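Local coordinates for UDP-N-acetylglucosamine--peptide N-acetylglucosaminyltransferase stabilizing protein GtfB (Streptococcus gordonii, PDB 5E9T) that assists the glycosyltransferase GtfA in attaching the first N-acetylglucosamine from UDP-GlcNAc to the serine-rich adhesin GspB, as its substrate-binding partner, at residues 291-300 against 357-366; 386-394 against 421-429. One frame throughout, in Å; residues are numbered along the deposited sequence.

How the interactions relate
Followed from the N terminus, the chain leaves strand 287-291 into residues 291-300, passes through strands and helices, and returns from strand 353-356 as residues 357-366; interaction 1 closes this loop of 56 intervening residues. Helix 366-372 and strand 376-379 follow, and the loop after the strand opens interaction 2, which closes over 26 residues when 386-394 meets the end of helix 415-428. The two closures follow in series, neither nested nor crossed, with centres about 19 Å apart. They are joined by helix 366-372, which starts at the end of interaction 1 and packs through F371 against Y389, Q425 and A429 of interaction 2.

Interaction 1. Residues 291-300 against 357-366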
loop_
_atom_site.group_PDB
_atom_site.type_symbol
_atom_site.label_atom_id
_atom_site.label_comp_id
_atom_site.label_asym_id
_atom_site.label_seq_id
_atom_site.Cartn_x
_atom_site.Cartn_y
_atom_site.Cartn_z
ATOM N N LEU B 291 -21.240 12.264 35.652
ATOM C CA LEU B 291 -20.610 12.467 34.357
ATOM C C LEU B 291 -20.416 11.108 33.704
ATOM O O LEU B 291 -19.661 10.275 34.214
ATOM C CB LEU B 291 -19.275 13.185 34.506
ATOM C CG LEU B 291 -19.408 14.617 34.985
ATOM C CD1 LEU B 291 -18.053 15.283 34.911
ATOM C CD2 LEU B 291 -20.458 15.350 34.157
ATOM N N THR B 292 -21.091 10.889 32.581
ATOM C CA THR B 292 -21.029 9.622 31.873
ATOM C C THR B 292 -20.657 9.870 30.421
ATOM O O THR B 292 -20.879 10.959 29.888
ATOM C CB THR B 292 -22.364 8.872 31.946
ATOM O OG1 THR B 292 -22.171 7.516 31.530
ATOM C CG2 THR B 292 -23.397 9.532 31.040
ATOM N N HIS B 293 -20.012 8.883 29.806
ATOM C CA HIS B 293 -19.850 8.938 28.359
ATOM C C HIS B 293 -21.031 8.345 27.602
ATOM O O HIS B 293 -21.484 8.939 26.617
ATOM C CB HIS B 293 -18.533 8.286 27.959
ATOM C CG HIS B 293 -17.376 9.221 28.088
ATOM N ND1 HIS B 293 -16.314 8.991 28.936
ATOM C CD2 HIS B 293 -17.149 10.428 27.518
ATOM C CE1 HIS B 293 -15.467 10.002 28.856
ATOM N NE2 HIS B 293 -15.950 10.886 28.003
ATOM N N SER B 294 -21.554 7.203 28.034
ATOM C CA SER B 294 -22.842 6.760 27.516
ATOM C C SER B 294 -23.371 5.647 28.399
ATOM O O SER B 294 -22.696 5.159 29.311
ATOM C CB SER B 294 -22.779 6.289 26.062
ATOM O OG SER B 294 -24.076 6.345 25.486
ATOM N N ASP B 295 -24.573 5.211 28.063
ATOM C CA ASP B 295 -25.389 4.525 29.017
ATOM C C ASP B 295 -25.163 2.989 28.941
ATOM O O ASP B 295 -24.496 2.504 28.039
ATOM C CB ASP B 295 -26.851 4.954 28.759
ATOM C CG ASP B 295 -27.237 4.870 27.310
ATOM O OD1 ASP B 295 -26.978 5.832 26.559
ATOM O OD2 ASP B 295 -27.819 3.839 26.925
ATOM N N GLN B 296 -25.716 2.247 29.901
ATOM C CA GLN B 296 -26.428 2.932 30.963
ATOM C C GLN B 296 -25.843 2.841 32.346
ATOM O O GLN B 296 -25.283 1.829 32.788
ATOM C CB GLN B 296 -27.886 2.493 30.982
ATOM C CG GLN B 296 -28.787 3.569 31.580
ATOM C CD GLN B 296 -29.771 3.018 32.522
ATOM O OE1 GLN B 296 -29.569 1.962 33.123
ATOM N NE2 GLN B 296 -30.855 3.735 32.707
ATOM N N ILE B 297 -26.016 3.978 33.014
ATOM C CA ILE B 297 -25.700 4.178 34.413
ATOM C C ILE B 297 -26.328 3.013 35.156
ATOM O O ILE B 297 -27.539 2.785 35.053
ATOM C CB ILE B 297 -26.279 5.523 34.891
ATOM C CG1 ILE B 297 -25.618 6.714 34.179
ATOM C CG2 ILE B 297 -26.249 5.599 36.381
ATOM C CD1 ILE B 297 -26.295 7.096 32.864
ATOM N N GLU B 298 -25.533 2.284 35.925
ATOM C CA GLU B 298 -26.046 1.058 36.512
ATOM C C GLU B 298 -26.999 1.427 37.639
ATOM O O GLU B 298 -26.600 2.072 38.614
ATOM C CB GLU B 298 -24.896 0.182 37.009
ATOM C CG GLU B 298 -25.283 -1.241 37.391
ATOM C CD GLU B 298 -26.230 -1.293 38.568
ATOM O OE1 GLU B 298 -27.154 -2.129 38.546
ATOM O OE2 GLU B 298 -26.057 -0.482 39.503
ATOM N N GLY B 299 -28.254 1.011 37.506
ATOM C CA GLY B 299 -29.251 1.248 38.534
ATOM C C GLY B 299 -29.690 2.685 38.694
ATOM O O GLY B 299 -29.956 3.125 39.821
ATOM N N LEU B 300 -29.778 3.435 37.598
ATOM C CA LEU B 300 -30.297 4.791 37.711
ATOM C C LEU B 300 -31.799 4.770 37.963
ATOM O O LEU B 300 -32.280 5.373 38.927
ATOM C CB LEU B 300 -29.949 5.592 36.462
ATOM C CG LEU B 300 -30.241 7.086 36.476
ATOM C CD1 LEU B 300 -29.679 7.817 37.702
ATOM C CD2 LEU B 300 -29.648 7.616 35.202
ATOM N N ILE B 357 -21.784 5.922 39.233
ATOM C CA ILE B 357 -22.738 4.903 38.818
ATOM C C ILE B 357 -22.615 4.517 37.353
ATOM O O ILE B 357 -23.252 3.539 36.931
ATOM C CB ILE B 357 -24.164 5.387 39.136
ATOM C CG1 ILE B 357 -24.207 6.891 38.866
ATOM C CG2 ILE B 357 -24.479 5.144 40.593
ATOM C CD1 ILE B 357 -25.554 7.528 39.022
ATOM N N ASN B 358 -21.845 5.261 36.566
ATOM C CA ASN B 358 -21.798 5.141 35.118
ATOM C C ASN B 358 -20.939 3.959 34.679
ATOM O O ASN B 358 -20.175 3.376 35.454
ATOM C CB ASN B 358 -21.305 6.436 34.477
ATOM C CG ASN B 358 -20.136 7.041 35.209
ATOM O OD1 ASN B 358 -19.697 6.524 36.233
ATOM N ND2 ASN B 358 -19.621 8.146 34.686
ATOM N N HIS B 359 -21.099 3.599 33.411
ATOM C CA HIS B 359 -20.343 2.544 32.760
ATOM C C HIS B 359 -19.410 3.147 31.718
ATOM O O HIS B 359 -19.619 4.264 31.233
ATOM C CB HIS B 359 -21.279 1.527 32.096
ATOM C CG HIS B 359 -21.761 0.458 33.023
ATOM N ND1 HIS B 359 -23.093 0.266 33.319
ATOM C CD2 HIS B 359 -21.083 -0.480 33.724
ATOM C CE1 HIS B 359 -23.214 -0.746 34.159
ATOM N NE2 HIS B 359 -22.008 -1.215 34.423
ATOM N N GLY B 360 -18.349 2.408 31.404
ATOM C CA GLY B 360 -17.373 2.899 30.452
ATOM C C GLY B 360 -16.296 3.735 31.123
ATOM O O GLY B 360 -16.007 3.588 32.312
ATOM N N GLY B 361 -15.706 4.642 30.340
ATOM C CA GLY B 361 -14.573 5.412 30.802
ATOM C C GLY B 361 -14.953 6.698 31.515
ATOM O O GLY B 361 -16.060 7.217 31.383
ATOM N N GLN B 362 -13.990 7.217 32.272
ATOM C CA GLN B 362 -14.216 8.369 33.131
ATOM C C GLN B 362 -14.217 9.668 32.341
ATOM O O GLN B 362 -13.555 9.797 31.307
ATOM C CB GLN B 362 -13.167 8.406 34.238
ATOM C CG GLN B 362 -12.939 9.754 34.883
ATOM C CD GLN B 362 -12.489 9.597 36.304
ATOM O OE1 GLN B 362 -12.885 8.653 36.974
ATOM N NE2 GLN B 362 -11.645 10.493 36.769
ATOM N N VAL B 363 -14.978 10.634 32.842
ATOM C CA VAL B 363 -15.177 11.907 32.172
ATOM C C VAL B 363 -14.387 12.952 32.960
ATOM O O VAL B 363 -14.837 13.432 34.007
ATOM C CB VAL B 363 -16.672 12.242 32.095
ATOM C CG1 VAL B 363 -16.986 13.143 30.932
ATOM C CG2 VAL B 363 -17.472 10.956 31.969
ATOM N N LEU B 364 -13.227 13.337 32.423
ATOM C CA LEU B 364 -12.384 14.446 32.891
ATOM C C LEU B 364 -12.202 14.482 34.413
ATOM O O LEU B 364 -12.579 15.446 35.084
ATOM C CB LEU B 364 -12.934 15.787 32.402
ATOM C CG LEU B 364 -13.280 16.022 30.938
ATOM C CD1 LEU B 364 -14.634 15.477 30.597
ATOM C CD2 LEU B 364 -13.245 17.504 30.629
ATOM N N GLN B 365 -11.556 13.439 34.942
ATOM C CA GLN B 365 -11.196 13.360 36.365
ATOM C C GLN B 365 -12.365 13.758 37.265
ATOM O O GLN B 365 -12.201 14.455 38.268
ATOM C CB GLN B 365 -9.942 14.181 36.665
ATOM C CG GLN B 365 -8.678 13.505 36.141
ATOM C CD GLN B 365 -7.398 14.092 36.700
ATOM O OE1 GLN B 365 -7.232 15.311 36.761
ATOM N NE2 GLN B 365 -6.479 13.223 37.112
ATOM N N ALA B 366 -13.561 13.287 36.897
ATOM C CA ALA B 366 -14.778 13.685 37.596
ATOM C C ALA B 366 -14.748 13.264 39.056
ATOM O O ALA B 366 -15.190 14.014 39.935
ATOM C CB ALA B 366 -16.000 13.091 36.898
#
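H293 and H359 reach across the contact with the same first torsion, CG anti to the carbonyl carbon and beside the backbone N (chi1 -83° and -85°), and each imidazole finds a backbone carbonyl of the other segment. H293 ND1 donates to G361 O at 3.0 Å, approaching from above the carbonyl plane instead of along a lone pair. H359 ND1 gives the straighter bond to Q296 O, 2.7 Å long at 164°, with the acceptor lying in the plane of its ring. V363 sends CG2 over one face of the H293 ring, a CH-pi contact 4.0 Å from the ring centroid, and H76 stacks on the same histidine. V363 CB also packs on L291 CB at 3.7 Å, while L291 CD1 meets A366 CB at 3.6 Å, just where helix 366-372 begins. At the other end of the contact E298 N is bonded to I357 O at 2.8 Å, and E298 CB lies 3.4 Å from H359 CE1. Beside this bond the I297 CG2 branch packs obliquely against the CD1 end of I357. Buried apolar pairs thus lie at both ends, L291 with V363 and A366, I297 with I357, and the two partly exposed histidines bridge the loops. Two strand-to-helix loops fastened side by side, following strands 287-291 and 353-356, are consistent with the beta-alpha connections of a Rossmann-like domain, as in GT-B glycosyltransferases.

Interaction 2. Residues 386-394 against 421-429; sequences DRHYIAQQH and ALQAQGRHA
A391 lies on the helix at A424 and Q425, its CB 4.1 Å from A424 CB, and this is the closely packed part, with A391, H394 and Q425 buried. H394 fits beside it: NE2 brings the edge of the ring to A421 CB at 3.4 Å, and CE1 reaches A424 CB at the same distance. These small alanine side chains let the loop run close to the helix. Further along, the carbonyl O of Y389 approaches Q425 CB at 3.5 Å, and Y389 CD2 meets A429 CB obliquely at 4.1 Å. The polar ends of both larger residues are held by other partners, the Q425 amide by the backbone of L375 and I377, the Y389 hydroxyl by R368. Toward solvent the packing gives way to a single polar grip by H428. Its CG is anti to the backbone N (chi1 -180°), which carries the ring from the last turn of the helix against the type I beta turn R387-I390. ND1 donates to H388 O at 2.6 Å, a bent bond of 136° made in the ring plane, I390 O sits over the centre of one ring face without bonding, and R387 O lies near CE1. Exposed R387, H388 and Q392 lie on this side. The contact combines close alanine packing with one imidazole bonded to the turn; the three carbonyl oxygens probably favour the proton on ND1 and might stabilise positive charge.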
loop_
_atom_site.group_PDB
_atom_site.type_symbol
_atom_site.label_atom_id
_atom_site.label_comp_id
_atom_site.label_asym_id
_atom_site.label_seq_id
_atom_site.Cartn_x
_atom_site.Cartn_y
_atom_site.Cartn_z
ATOM N N ASP B 386 -10.668 7.248 40.128
ATOM C CA ASP B 386 -9.906 6.710 41.243
ATOM C C ASP B 386 -10.707 6.054 42.354
ATOM O O ASP B 386 -11.773 6.524 42.749
ATOM C CB ASP B 386 -9.057 7.830 41.839
ATOM C CG ASP B 386 -8.284 8.595 40.784
ATOM O OD1 ASP B 386 -8.871 8.897 39.724
ATOM O OD2 ASP B 386 -7.090 8.882 41.009
ATOM N N ARG B 387 -10.165 4.937 42.837
ATOM C CA ARG B 387 -10.542 4.379 44.124
ATOM C C ARG B 387 -9.927 5.148 45.279
ATOM O O ARG B 387 -10.302 4.908 46.430
ATOM C CB ARG B 387 -10.098 2.924 44.219
ATOM C CG ARG B 387 -10.115 2.202 42.900
ATOM C CD ARG B 387 -10.427 0.751 43.117
ATOM N NE ARG B 387 -11.164 0.199 41.993
ATOM C CZ ARG B 387 -12.143 -0.684 42.123
ATOM N NH1 ARG B 387 -12.502 -1.097 43.331
ATOM N NH2 ARG B 387 -12.772 -1.144 41.052
ATOM N N HIS B 388 -8.973 6.040 44.990
ATOM C CA HIS B 388 -8.299 6.785 46.046
ATOM C C HIS B 388 -9.298 7.529 46.927
ATOM O O HIS B 388 -9.150 7.564 48.153
ATOM C CB HIS B 388 -7.297 7.778 45.440
ATOM C CG HIS B 388 -6.259 7.162 44.547
ATOM N ND1 HIS B 388 -6.366 7.163 43.172
ATOM C CD2 HIS B 388 -5.073 6.570 44.828
ATOM C CE1 HIS B 388 -5.304 6.578 42.645
ATOM N NE2 HIS B 388 -4.505 6.209 43.629
ATOM N N TYR B 389 -10.321 8.136 46.319
ATOM C CA TYR B 389 -11.146 9.136 46.991
ATOM C C TYR B 389 -12.474 8.615 47.523
ATOM O O TYR B 389 -13.252 9.408 48.064
ATOM C CB TYR B 389 -11.423 10.310 46.050
ATOM C CG TYR B 389 -10.185 10.837 45.374
ATOM C CD1 TYR B 389 -10.259 11.493 44.175
ATOM C CD2 TYR B 389 -8.944 10.691 45.943
ATOM C CE1 TYR B 389 -9.126 11.967 43.549
ATOM C CE2 TYR B 389 -7.811 11.162 45.324
ATOM C CZ TYR B 389 -7.904 11.806 44.129
ATOM O OH TYR B 389 -6.771 12.285 43.512
ATOM N N ILE B 390 -12.783 7.331 47.373
ATOM C CA ILE B 390 -14.042 6.795 47.875
ATOM C C ILE B 390 -13.742 5.842 49.020
ATOM O O ILE B 390 -12.881 4.960 48.908
ATOM C CB ILE B 390 -14.877 6.123 46.769
ATOM C CG1 ILE B 390 -16.294 5.853 47.279
ATOM C CG2 ILE B 390 -14.218 4.849 46.261
ATOM C CD1 ILE B 390 -17.212 5.223 46.267
ATOM N N ALA B 391 -14.434 6.047 50.134
ATOM C CA ALA B 391 -14.231 5.215 51.304
ATOM C C ALA B 391 -14.898 3.858 51.122
ATOM O O ALA B 391 -15.864 3.706 50.372
ATOM C CB ALA B 391 -14.785 5.901 52.551
ATOM N N GLN B 392 -14.357 2.866 51.829
ATOM C CA GLN B 392 -14.924 1.522 51.827
ATOM C C GLN B 392 -16.382 1.525 52.259
ATOM O O GLN B 392 -17.205 0.796 51.693
ATOM C CB GLN B 392 -14.116 0.628 52.760
ATOM C CG GLN B 392 -14.450 -0.839 52.661
ATOM C CD GLN B 392 -13.768 -1.507 51.503
ATOM O OE1 GLN B 392 -14.198 -1.395 50.357
ATOM N NE2 GLN B 392 -12.694 -2.221 51.796
ATOM N N GLN B 393 -16.718 2.306 53.289
ATOM C CA GLN B 393 -18.078 2.275 53.826
ATOM C C GLN B 393 -19.077 2.719 52.773
ATOM O O GLN B 393 -20.233 2.269 52.744
ATOM C CB GLN B 393 -18.157 3.186 55.046
ATOM C CG GLN B 393 -16.979 3.002 55.988
ATOM C CD GLN B 393 -15.976 4.132 55.894
ATOM O OE1 GLN B 393 -16.350 5.278 55.703
ATOM N NE2 GLN B 393 -14.695 3.812 56.035
ATOM N N HIS B 394 -18.625 3.603 51.896
ATOM C CA HIS B 394 -19.425 4.234 50.866
ATOM C C HIS B 394 -19.580 3.374 49.611
ATOM O O HIS B 394 -20.613 3.471 48.933
ATOM C CB HIS B 394 -18.799 5.606 50.582
ATOM C CG HIS B 394 -18.967 6.566 51.721
ATOM N ND1 HIS B 394 -18.450 6.338 52.979
ATOM C CD2 HIS B 394 -19.664 7.723 51.808
ATOM C CE1 HIS B 394 -18.788 7.340 53.774
ATOM N NE2 HIS B 394 -19.528 8.192 53.087
ATOM N N ALA B 421 -19.485 11.397 57.157
ATOM C CA ALA B 421 -19.227 10.729 55.881
ATOM C C ALA B 421 -18.051 11.347 55.130
ATOM O O ALA B 421 -17.297 10.633 54.459
ATOM C CB ALA B 421 -20.486 10.765 55.012
ATOM N N LEU B 422 -17.882 12.668 55.210
ATOM C CA LEU B 422 -16.810 13.295 54.441
ATOM C C LEU B 422 -15.479 13.266 55.169
ATOM O O LEU B 422 -14.459 13.635 54.579
ATOM C CB LEU B 422 -17.157 14.737 54.053
ATOM C CG LEU B 422 -18.481 14.900 53.319
ATOM C CD1 LEU B 422 -18.516 16.153 52.456
ATOM C CD2 LEU B 422 -18.722 13.689 52.485
ATOM N N GLN B 423 -15.470 12.858 56.433
ATOM C CA GLN B 423 -14.236 12.412 57.051
ATOM C C GLN B 423 -13.970 10.944 56.778
ATOM O O GLN B 423 -12.838 10.488 56.953
ATOM C CB GLN B 423 -14.270 12.673 58.558
ATOM C CG GLN B 423 -14.441 14.141 58.915
ATOM C CD GLN B 423 -13.411 15.044 58.251
ATOM O OE1 GLN B 423 -12.323 14.605 57.871
ATOM N NE2 GLN B 423 -13.758 16.317 58.099
ATOM N N ALA B 424 -14.985 10.207 56.335
ATOM C CA ALA B 424 -14.774 8.832 55.911
ATOM C C ALA B 424 -14.005 8.781 54.596
ATOM O O ALA B 424 -12.976 8.104 54.492
ATOM C CB ALA B 424 -16.121 8.130 55.785
ATOM N N GLN B 425 -14.491 9.501 53.581
ATOM C CA GLN B 425 -13.725 9.644 52.348
ATOM C C GLN B 425 -12.556 10.601 52.538
ATOM O O GLN B 425 -11.558 10.511 51.813
ATOM C CB GLN B 425 -14.635 10.117 51.212
ATOM C CG GLN B 425 -14.655 11.625 51.010
ATOM C CD GLN B 425 -15.520 12.048 49.838
ATOM O OE1 GLN B 425 -16.333 11.271 49.338
ATOM N NE2 GLN B 425 -15.341 13.285 49.388
ATOM N N GLY B 426 -12.660 11.517 53.502
ATOM C CA GLY B 426 -11.527 12.371 53.817
ATOM C C GLY B 426 -10.361 11.590 54.388
ATOM O O GLY B 426 -9.203 11.842 54.042
ATOM N N ARG B 427 -10.648 10.627 55.272
ATOM C CA ARG B 427 -9.599 9.755 55.793
ATOM C C ARG B 427 -9.065 8.828 54.717
ATOM O O ARG B 427 -7.852 8.613 54.621
ATOM C CB ARG B 427 -10.123 8.921 56.959
ATOM C CG ARG B 427 -10.221 9.686 58.250
ATOM C CD ARG B 427 -11.125 8.988 59.252
ATOM N NE ARG B 427 -11.702 9.949 60.175
ATOM C CZ ARG B 427 -11.009 10.862 60.839
ATOM N NH1 ARG B 427 -9.691 10.961 60.693
ATOM N NH2 ARG B 427 -11.639 11.690 61.663
ATOM N N HIS B 428 -9.965 8.242 53.925
ATOM C CA HIS B 428 -9.560 7.230 52.960
ATOM C C HIS B 428 -8.550 7.777 51.962
ATOM O O HIS B 428 -7.653 7.047 51.526
ATOM C CB HIS B 428 -10.781 6.683 52.229
ATOM C CG HIS B 428 -10.447 5.633 51.218
ATOM N ND1 HIS B 428 -9.872 5.929 50.002
ATOM C CD2 HIS B 428 -10.593 4.288 51.249
ATOM C CE1 HIS B 428 -9.681 4.812 49.324
ATOM N NE2 HIS B 428 -10.113 3.801 50.057
ATOM N N ALA B 429 -8.672 9.051 51.598
ATOM C CA ALA B 429 -7.701 9.694 50.727
ATOM C C ALA B 429 -6.475 10.167 51.489
ATOM O O ALA B 429 -5.601 10.806 50.892
ATOM C CB ALA B 429 -8.343 10.871 49.992
#